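Local coordinates for protein abietadiene synthase, chloroplastic (Abies grandis, PDB 3S9V) that belongs to the plant terpene synthases, all-alpha enzymes, and carries a helical domain of the metal-binding terpene synthase family, at residues L485-W489 / T528-F533; Y601-W606 / L646-L650; A635-L641 / M674-R679. All coordinates share one frame; numbering follows the deposited sequence.

Overall arrangement
All three contacts join helices of the class I terpene synthase helical bundle. Contacts 1 and 2 have centres about 16 Å apart and touch: Thr530 CG2 lies 3.8 Å from Ile647 CD1. Contact 3 has its centre about 16 Å from that of contact 2 and about 20 Å from that of contact 1, and touches neither. Contacts 2 and 3 cross along the chain: contact 3 takes in the end of helix 628-638 and the start of helix 641-648, contact 2 the far end of 641-648. At the C-terminal end of helix 521-541 of contact 1 the DDxxD motif begins, and helix 669-693 of contact 3 carries the second acidic motif; in relatives both bind metal.

Contact 1 (L485-W489 / T528-F533); sequences LRRWW and TKTSNF
Lys529 NZ has two partners, Glu525 one turn back on its own helix, through a salt bridge, and Trp488, through a cation-pi contact. The pair joins helix 461-491 to helix 521-541, at whose C-terminal end the DDxxD motif of class I terpene synthases begins. NZ stands 4.2 Å from the centroid of the five-membered ring of Trp488, over the face and 22° off the normal. Lysine suits the place because its extended aliphatic chain runs across the same indole face before the charge is reached. Lys529 CE sits 3.4 Å from the five-membered-ring centroid of Trp488 in a CH-pi contact, while Lys529 CG lies over the six-membered ring. The indole is brought there by a first torsion that sets CG of Trp488 opposite the backbone N (157°). Its edge meets another aromatic group, with Trp488 CZ2 3.9 Å from Phe533 CE1; Phe533 in turn meets Phe579 edge-to-face. The axes of segments 485-489 and 528-533 come no closer than 11.8 Å, a gap suited to such long and broad side chains. Toward the N-terminal end of 485-489 the packing is tight: Leu485 CD1 approaches Thr528 CG2 to 3.5 Å. Thr528 turns its hydroxyl to Arg524 O, leaving its methyl for the leucine. Trp489, one turn on from Leu485, directs its edge at the amide of Asn532, the planes 39° apart. The amide nitrogen ND2 has no partner in the model, whereas Asn532 OD1 lies near the indole plane, 3.2 Å from Trp489 CZ3.

Contact 2 (Y601-W606 / L646-L650); sequences YIQNVW and LISAL
Tyr601 reaches from helix 599-621 to the backbone of segment 646-650, where its hydroxyl OH donates a 2.6 Å hydrogen bond to Leu646 O. A first torsion of 173°, with CG anti to the backbone N, extends the ring across to that carbonyl. The hydroxyl approaches the oxygen at 119° to the C=O bond, displaced from the carbonyl plane. The carbonyl lacks its usual helical partner, since Leu650 N stands 4.3 Å from Leu646 O and makes instead a weak bond to Ile647 O. Tyrosine thus supplies a polar tip to a buried oxygen and an apolar ring to the leucine beside it: Leu650 packs along the ring, though its exact placement is doubtful. Val605 CG2 covers the rim of one ring face and also meets Leu646 CB at 4.0 Å. The other methyl, Val605 CG1, touches Ile647 CG1. Beyond it the isoleucine continues to the indole, bringing Ile647 CD1 to 3.3 Å from Trp606 NE1. Farther out, Phe583 and Phe579 each meet Trp606 edge-to-face, and Arg666 NH1 bonds to Val605 O. The contact packs helix 599-621 against the end of helix 641-648, both members of the class I terpene synthase alpha-helical bundle.

Contact 3 (A635-L641 / M674-R679); sequences ASVSIAL and MGLTGR
Arg679 comes against Ile639 through two bends of its chain: CG leaves opposite the backbone N, then chi2 (85°) and chi3 (-110°) bring the guanidinium to the isoleucine. Ile639 CD1 lies over one face of the group, 3.8 Å from Arg679 CZ and offset toward the rim, so a branched apolar chain covers the flat cation. At the edge, Arg679 NH2 makes a weak 3.5 Å bond to Ala635 O, but the approach to Ala635 is too close in the model and remains doubtful. The charge has a stronger partner in Asp683, salt-bridged to NE. Ser638 OG lies close to NH2 without bonding to it; its hydrogen bond is with Glu616.

Glycine lets the helices close up. Their backbones come within 4.7 Å between the CA atoms of Ser636 and Leu676, and Gly675 CA makes a CA-H...O contact of 3.5 Å with Ser636 O. Gly678 likewise leaves room for Leu641, whose CD1 is 3.9 Å from Gly678 CA. The flexible thioether of Met674 bends at chi3 to place its CE 3.6 Å from Leu641 CB.

Ala640, with positive phi, lies at the break between helices 628-638 and 641-648, consistent with the interrupted helix of class I terpene synthases, although the model is strained there. Helix 599-621 packs against Val637 and Ala640, while helix 741-757 meets Leu641, Met674 and Thr677, and helix 712-736 also meets Thr677.

Contact 1 (L485-W489 / T528-F533)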
loop_
_atom_site.group_PDB
_atom_site.type_symbol
_atom_site.label_atom_id
_atom_site.label_comp_id
_atom_site.label_asym_id
_atom_site.label_seq_id
_atom_site.Cartn_x
_atom_site.Cartn_y
_atom_site.Cartn_z
ATOM N N LEU A 485 2.436 -32.054 6.282
ATOM C CA LEU A 485 3.329 -31.676 7.375
ATOM C C LEU A 485 2.768 -32.282 8.646
ATOM O O LEU A 485 3.506 -32.636 9.565
ATOM C CB LEU A 485 3.424 -30.153 7.530
ATOM C CG LEU A 485 4.437 -29.464 6.617
ATOM C CD1 LEU A 485 4.312 -27.979 6.778
ATOM C CD2 LEU A 485 5.850 -29.923 6.958
ATOM N N ARG A 486 1.448 -32.398 8.688
ATOM C CA ARG A 486 0.776 -32.970 9.837
ATOM C C ARG A 486 1.022 -34.472 9.894
ATOM O O ARG A 486 0.996 -35.065 10.968
ATOM C CB ARG A 486 -0.721 -32.689 9.767
ATOM C CG ARG A 486 -1.110 -31.286 10.178
ATOM C CD ARG A 486 -2.576 -31.044 9.878
ATOM N NE ARG A 486 -3.036 -29.748 10.365
ATOM C CZ ARG A 486 -4.207 -29.205 10.046
ATOM N NH1 ARG A 486 -5.040 -29.847 9.236
ATOM N NH2 ARG A 486 -4.548 -28.023 10.539
ATOM N N ARG A 487 1.258 -35.086 8.737
ATOM C CA ARG A 487 1.528 -36.521 8.695
ATOM C C ARG A 487 2.978 -36.772 9.083
ATOM O O ARG A 487 3.311 -37.825 9.621
ATOM C CB ARG A 487 1.254 -37.092 7.304
ATOM C CG ARG A 487 -0.202 -37.023 6.903
ATOM C CD ARG A 487 -0.478 -37.782 5.616
ATOM N NE ARG A 487 -1.859 -37.582 5.185
ATOM C CZ ARG A 487 -2.318 -36.448 4.668
ATOM N NH1 ARG A 487 -1.503 -35.416 4.510
ATOM N NH2 ARG A 487 -3.597 -36.337 4.329
ATOM N N TRP A 488 3.837 -35.795 8.803
ATOM C CA TRP A 488 5.249 -35.889 9.143
ATOM C C TRP A 488 5.354 -35.849 10.661
ATOM O O TRP A 488 6.124 -36.590 11.264
ATOM C CB TRP A 488 6.024 -34.717 8.534
ATOM C CG TRP A 488 7.323 -34.408 9.238
ATOM C CD1 TRP A 488 8.494 -35.113 9.158
ATOM C CD2 TRP A 488 7.550 -33.359 10.192
ATOM N NE1 TRP A 488 9.432 -34.571 10.008
ATOM C CE2 TRP A 488 8.879 -33.496 10.656
ATOM C CE3 TRP A 488 6.759 -32.319 10.703
ATOM C CZ2 TRP A 488 9.433 -32.631 11.610
ATOM C CZ3 TRP A 488 7.311 -31.455 11.653
ATOM C CH2 TRP A 488 8.635 -31.620 12.095
ATOM N N TRP A 489 4.561 -34.982 11.279
ATOM C CA TRP A 489 4.579 -34.857 12.727
ATOM C C TRP A 489 4.142 -36.140 13.427
ATOM O O TRP A 489 4.718 -36.521 14.446
ATOM C CB TRP A 489 3.691 -33.694 13.158
ATOM C CG TRP A 489 3.516 -33.578 14.635
ATOM C CD1 TRP A 489 2.597 -34.230 15.400
ATOM C CD2 TRP A 489 4.273 -32.754 15.530
ATOM N NE1 TRP A 489 2.728 -33.861 16.719
ATOM C CE2 TRP A 489 3.750 -32.957 16.826
ATOM C CE3 TRP A 489 5.341 -31.863 15.364
ATOM C CZ2 TRP A 489 4.259 -32.299 17.952
ATOM C CZ3 TRP A 489 5.846 -31.209 16.482
ATOM C CH2 TRP A 489 5.303 -31.431 17.760
ATOM N N THR A 528 9.095 -24.824 7.979
ATOM C CA THR A 528 8.184 -25.313 8.996
ATOM C C THR A 528 8.817 -26.347 9.928
ATOM O O THR A 528 8.673 -26.257 11.151
ATOM C CB THR A 528 6.942 -25.923 8.340
ATOM O OG1 THR A 528 6.289 -24.919 7.551
ATOM C CG2 THR A 528 5.987 -26.466 9.400
ATOM N N LYS A 529 9.506 -27.330 9.358
ATOM C CA LYS A 529 10.147 -28.358 10.169
ATOM C C LYS A 529 11.246 -27.763 11.034
ATOM O O LYS A 529 11.346 -28.067 12.223
ATOM C CB LYS A 529 10.711 -29.465 9.280
ATOM C CG LYS A 529 9.625 -30.395 8.744
ATOM C CD LYS A 529 10.151 -31.342 7.682
ATOM C CE LYS A 529 9.022 -32.207 7.131
ATOM N NZ LYS A 529 9.464 -33.050 5.983
ATOM N N THR A 530 12.061 -26.902 10.438
ATOM C CA THR A 530 13.145 -26.270 11.169
ATOM C C THR A 530 12.622 -25.380 12.296
ATOM O O THR A 530 13.170 -25.391 13.394
ATOM C CB THR A 530 14.028 -25.444 10.230
ATOM O OG1 THR A 530 14.373 -26.243 9.088
ATOM C CG2 THR A 530 15.301 -25.030 10.938
ATOM N N SER A 531 11.561 -24.620 12.033
ATOM C CA SER A 531 10.979 -23.756 13.059
ATOM C C SER A 531 10.423 -24.603 14.197
ATOM O O SER A 531 10.629 -24.297 15.371
ATOM C CB SER A 531 9.847 -22.903 12.482
ATOM O OG SER A 531 10.323 -22.033 11.477
ATOM N N ASN A 532 9.709 -25.670 13.847
ATOM C CA ASN A 532 9.134 -26.549 14.857
ATOM C C ASN A 532 10.252 -27.118 15.728
ATOM O O ASN A 532 10.101 -27.244 16.945
ATOM C CB ASN A 532 8.349 -27.688 14.204
ATOM C CG ASN A 532 7.103 -28.048 14.989
ATOM O OD1 ASN A 532 7.170 -28.309 16.190
ATOM N ND2 ASN A 532 5.958 -28.058 14.317
ATOM N N PHE A 533 11.381 -27.452 15.116
ATOM C CA PHE A 533 12.483 -27.976 15.900
ATOM C C PHE A 533 13.126 -26.932 16.801
ATOM O O PHE A 533 13.653 -27.276 17.852
ATOM C CB PHE A 533 13.536 -28.632 15.008
ATOM C CG PHE A 533 13.386 -30.123 14.924
ATOM C CD1 PHE A 533 12.841 -30.724 13.796
ATOM C CD2 PHE A 533 13.727 -30.923 16.012
ATOM C CE1 PHE A 533 12.634 -32.096 13.751
ATOM C CE2 PHE A 533 13.523 -32.301 15.976
ATOM C CZ PHE A 533 12.975 -32.886 14.842
#

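Contact 2 (Y601-W606 / L646-L650)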
loop_
_atom_site.group_PDB
_atom_site.type_symbol
_atom_site.label_atom_id
_atom_site.label_comp_id
_atom_site.label_asym_id
_atom_site.label_seq_id
_atom_site.Cartn_x
_atom_site.Cartn_y
_atom_site.Cartn_z
ATOM N N TYR A 601 27.372 -27.697 6.941
ATOM C CA TYR A 601 26.705 -26.401 7.005
ATOM C C TYR A 601 25.561 -26.444 8.021
ATOM O O TYR A 601 25.454 -25.584 8.906
ATOM C CB TYR A 601 26.169 -26.052 5.615
ATOM C CG TYR A 601 25.306 -24.815 5.541
ATOM C CD1 TYR A 601 25.870 -23.545 5.417
ATOM C CD2 TYR A 601 23.919 -24.913 5.583
ATOM C CE1 TYR A 601 25.070 -22.405 5.334
ATOM C CE2 TYR A 601 23.115 -23.783 5.504
ATOM C CZ TYR A 601 23.694 -22.532 5.377
ATOM O OH TYR A 601 22.890 -21.416 5.296
ATOM N N ILE A 602 24.717 -27.459 7.883
ATOM C CA ILE A 602 23.580 -27.655 8.767
ATOM C C ILE A 602 24.031 -27.875 10.209
ATOM O O ILE A 602 23.379 -27.406 11.150
ATOM C CB ILE A 602 22.726 -28.849 8.282
ATOM C CG1 ILE A 602 22.083 -28.491 6.942
ATOM C CG2 ILE A 602 21.641 -29.192 9.293
ATOM C CD1 ILE A 602 21.087 -29.514 6.444
ATOM N N GLN A 603 25.149 -28.572 10.385
ATOM C CA GLN A 603 25.667 -28.842 11.726
ATOM C C GLN A 603 26.184 -27.565 12.379
ATOM O O GLN A 603 25.982 -27.345 13.567
ATOM C CB GLN A 603 26.804 -29.865 11.683
ATOM C CG GLN A 603 26.419 -31.234 11.155
ATOM C CD GLN A 603 27.597 -32.196 11.134
ATOM O OE1 GLN A 603 27.604 -33.162 10.373
ATOM N NE2 GLN A 603 28.593 -31.941 11.979
ATOM N N ASN A 604 26.855 -26.728 11.594
ATOM C CA ASN A 604 27.394 -25.483 12.108
ATOM C C ASN A 604 26.251 -24.527 12.455
ATOM O O ASN A 604 26.296 -23.836 13.475
ATOM C CB ASN A 604 28.330 -24.853 11.073
ATOM C CG ASN A 604 29.119 -23.692 11.632
ATOM O OD1 ASN A 604 28.989 -22.560 11.175
ATOM N ND2 ASN A 604 29.947 -23.969 12.633
ATOM N N VAL A 605 25.219 -24.487 11.614
ATOM C CA VAL A 605 24.081 -23.621 11.894
ATOM C C VAL A 605 23.544 -23.994 13.270
ATOM O O VAL A 605 23.351 -23.122 14.123
ATOM C CB VAL A 605 22.946 -23.793 10.860
ATOM C CG1 VAL A 605 21.677 -23.048 11.332
ATOM C CG2 VAL A 605 23.397 -23.269 9.508
ATOM N N TRP A 606 23.320 -25.292 13.481
ATOM C CA TRP A 606 22.801 -25.790 14.755
ATOM C C TRP A 606 23.803 -25.668 15.908
ATOM O O TRP A 606 23.410 -25.449 17.058
ATOM C CB TRP A 606 22.331 -27.250 14.612
ATOM C CG TRP A 606 20.951 -27.362 14.015
ATOM C CD1 TRP A 606 20.631 -27.797 12.766
ATOM C CD2 TRP A 606 19.721 -26.945 14.623
ATOM N NE1 TRP A 606 19.278 -27.670 12.550
ATOM C CE2 TRP A 606 18.696 -27.148 13.674
ATOM C CE3 TRP A 606 19.388 -26.411 15.879
ATOM C CZ2 TRP A 606 17.350 -26.835 13.937
ATOM C CZ3 TRP A 606 18.049 -26.096 16.143
ATOM C CH2 TRP A 606 17.047 -26.311 15.170
ATOM N N LEU A 646 18.791 -19.677 7.703
ATOM C CA LEU A 646 19.965 -20.306 7.128
ATOM C C LEU A 646 19.725 -21.705 6.561
ATOM O O LEU A 646 20.353 -22.099 5.575
ATOM C CB LEU A 646 21.091 -20.312 8.157
ATOM C CG LEU A 646 21.554 -18.888 8.515
ATOM C CD1 LEU A 646 22.617 -18.934 9.605
ATOM C CD2 LEU A 646 22.100 -18.196 7.276
ATOM N N ILE A 647 18.815 -22.458 7.160
ATOM C CA ILE A 647 18.537 -23.781 6.633
ATOM C C ILE A 647 17.540 -23.694 5.467
ATOM O O ILE A 647 17.701 -24.381 4.461
ATOM C CB ILE A 647 18.042 -24.717 7.746
ATOM C CG1 ILE A 647 19.140 -24.820 8.818
ATOM C CG2 ILE A 647 17.714 -26.090 7.173
ATOM C CD1 ILE A 647 18.881 -25.824 9.899
ATOM N N SER A 648 16.537 -22.825 5.584
ATOM C CA SER A 648 15.557 -22.647 4.511
ATOM C C SER A 648 16.202 -22.089 3.224
ATOM O O SER A 648 15.773 -22.419 2.116
ATOM C CB SER A 648 14.450 -21.686 4.956
ATOM O OG SER A 648 13.711 -22.207 6.043
ATOM N N ALA A 649 17.223 -21.244 3.384
ATOM C CA ALA A 649 17.927 -20.617 2.264
ATOM C C ALA A 649 18.592 -21.604 1.300
ATOM O O ALA A 649 19.082 -21.209 0.243
ATOM C CB ALA A 649 18.974 -19.637 2.795
ATOM N N LEU A 650 18.632 -22.877 1.673
ATOM C CA LEU A 650 19.219 -23.905 0.817
ATOM C C LEU A 650 18.174 -24.434 -0.159
ATOM O O LEU A 650 18.506 -25.141 -1.103
ATOM C CB LEU A 650 19.715 -25.085 1.657
ATOM C CG LEU A 650 21.050 -25.048 2.397
ATOM C CD1 LEU A 650 21.307 -23.682 2.973
ATOM C CD2 LEU A 650 21.011 -26.111 3.485
#

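Contact 3 (A635-L641 / M674-R679)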
loop_
_atom_site.group_PDB
_atom_site.type_symbol
_atom_site.label_atom_id
_atom_site.label_comp_id
_atom_site.label_asym_id
_atom_site.label_seq_id
_atom_site.Cartn_x
_atom_site.Cartn_y
_atom_site.Cartn_z
ATOM N N ALA A 635 20.727 -13.682 23.232
ATOM C CA ALA A 635 19.289 -13.798 23.019
ATOM C C ALA A 635 18.865 -13.526 21.571
ATOM O O ALA A 635 17.862 -14.066 21.098
ATOM C CB ALA A 635 18.549 -12.864 23.990
ATOM N N SER A 636 19.630 -12.699 20.866
ATOM C CA SER A 636 19.334 -12.384 19.471
ATOM C C SER A 636 19.484 -13.654 18.651
ATOM O O SER A 636 18.910 -13.779 17.569
ATOM C CB SER A 636 20.306 -11.327 18.924
ATOM O OG SER A 636 20.163 -10.101 19.613
ATOM N N VAL A 637 20.278 -14.585 19.172
ATOM C CA VAL A 637 20.512 -15.862 18.514
ATOM C C VAL A 637 19.605 -16.967 19.068
ATOM O O VAL A 637 19.072 -17.778 18.311
ATOM C CB VAL A 637 21.989 -16.300 18.664
ATOM C CG1 VAL A 637 22.172 -17.683 18.102
ATOM C CG2 VAL A 637 22.899 -15.316 17.940
ATOM N N SER A 638 19.418 -16.988 20.383
ATOM C CA SER A 638 18.575 -18.011 20.998
ATOM C C SER A 638 17.138 -17.946 20.486
ATOM O O SER A 638 16.438 -18.951 20.504
ATOM C CB SER A 638 18.568 -17.875 22.524
ATOM O OG SER A 638 17.777 -16.775 22.921
ATOM N N ILE A 639 16.701 -16.771 20.036
ATOM C CA ILE A 639 15.343 -16.619 19.521
ATOM C C ILE A 639 15.148 -17.525 18.293
ATOM O O ILE A 639 14.032 -17.765 17.852
ATOM C CB ILE A 639 15.026 -15.109 19.203
ATOM C CG1 ILE A 639 13.525 -14.927 18.990
ATOM C CG2 ILE A 639 15.837 -14.618 18.011
ATOM C CD1 ILE A 639 12.679 -15.316 20.208
ATOM N N ALA A 640 16.265 -18.014 17.756
ATOM C CA ALA A 640 16.313 -18.957 16.635
ATOM C C ALA A 640 15.831 -18.584 15.236
ATOM O O ALA A 640 15.721 -19.461 14.380
ATOM C CB ALA A 640 15.650 -20.269 17.057
ATOM N N LEU A 641 15.558 -17.313 14.976
ATOM C CA LEU A 641 15.116 -16.928 13.639
ATOM C C LEU A 641 16.243 -17.134 12.625
ATOM O O LEU A 641 16.001 -17.546 11.487
ATOM C CB LEU A 641 14.656 -15.470 13.623
ATOM C CG LEU A 641 13.514 -15.172 14.600
ATOM C CD1 LEU A 641 13.116 -13.714 14.485
ATOM C CD2 LEU A 641 12.327 -16.086 14.303
ATOM N N MET A 674 17.476 -8.894 12.289
ATOM C CA MET A 674 16.268 -9.705 12.248
ATOM C C MET A 674 16.141 -10.389 13.593
ATOM O O MET A 674 15.089 -10.345 14.232
ATOM C CB MET A 674 16.368 -10.761 11.133
ATOM C CG MET A 674 15.263 -11.814 11.164
ATOM S SD MET A 674 15.663 -13.303 10.194
ATOM C CE MET A 674 16.888 -14.005 11.269
ATOM N N GLY A 675 17.228 -11.025 14.014
ATOM C CA GLY A 675 17.236 -11.707 15.295
ATOM C C GLY A 675 16.992 -10.745 16.443
ATOM O O GLY A 675 16.241 -11.054 17.371
ATOM N N LEU A 676 17.622 -9.575 16.385
ATOM C CA LEU A 676 17.453 -8.582 17.441
ATOM C C LEU A 676 16.002 -8.142 17.566
ATOM O O LEU A 676 15.437 -8.194 18.655
ATOM C CB LEU A 676 18.349 -7.356 17.196
ATOM C CG LEU A 676 18.239 -6.200 18.203
ATOM C CD1 LEU A 676 18.573 -6.715 19.591
ATOM C CD2 LEU A 676 19.195 -5.050 17.813
ATOM N N THR A 677 15.391 -7.719 16.464
ATOM C CA THR A 677 13.999 -7.277 16.533
ATOM C C THR A 677 13.050 -8.386 16.996
ATOM O O THR A 677 12.094 -8.122 17.733
ATOM C CB THR A 677 13.482 -6.725 15.176
ATOM O OG1 THR A 677 13.510 -7.758 14.183
ATOM C CG2 THR A 677 14.330 -5.541 14.726
ATOM N N GLY A 678 13.309 -9.618 16.568
ATOM C CA GLY A 678 12.449 -10.719 16.963
ATOM C C GLY A 678 12.540 -10.931 18.460
ATOM O O GLY A 678 11.528 -11.073 19.153
ATOM N N ARG A 679 13.763 -10.944 18.971
ATOM C CA ARG A 679 13.982 -11.130 20.394
ATOM C C ARG A 679 13.286 -10.070 21.243
ATOM O O ARG A 679 12.623 -10.391 22.225
ATOM C CB ARG A 679 15.467 -11.068 20.721
ATOM C CG ARG A 679 15.757 -11.226 22.210
ATOM C CD ARG A 679 15.833 -12.696 22.524
ATOM N NE ARG A 679 14.720 -13.185 23.310
ATOM C CZ ARG A 679 14.437 -14.475 23.474
ATOM N NH1 ARG A 679 13.401 -14.830 24.220
ATOM N NH2 ARG A 679 15.175 -15.409 22.882
#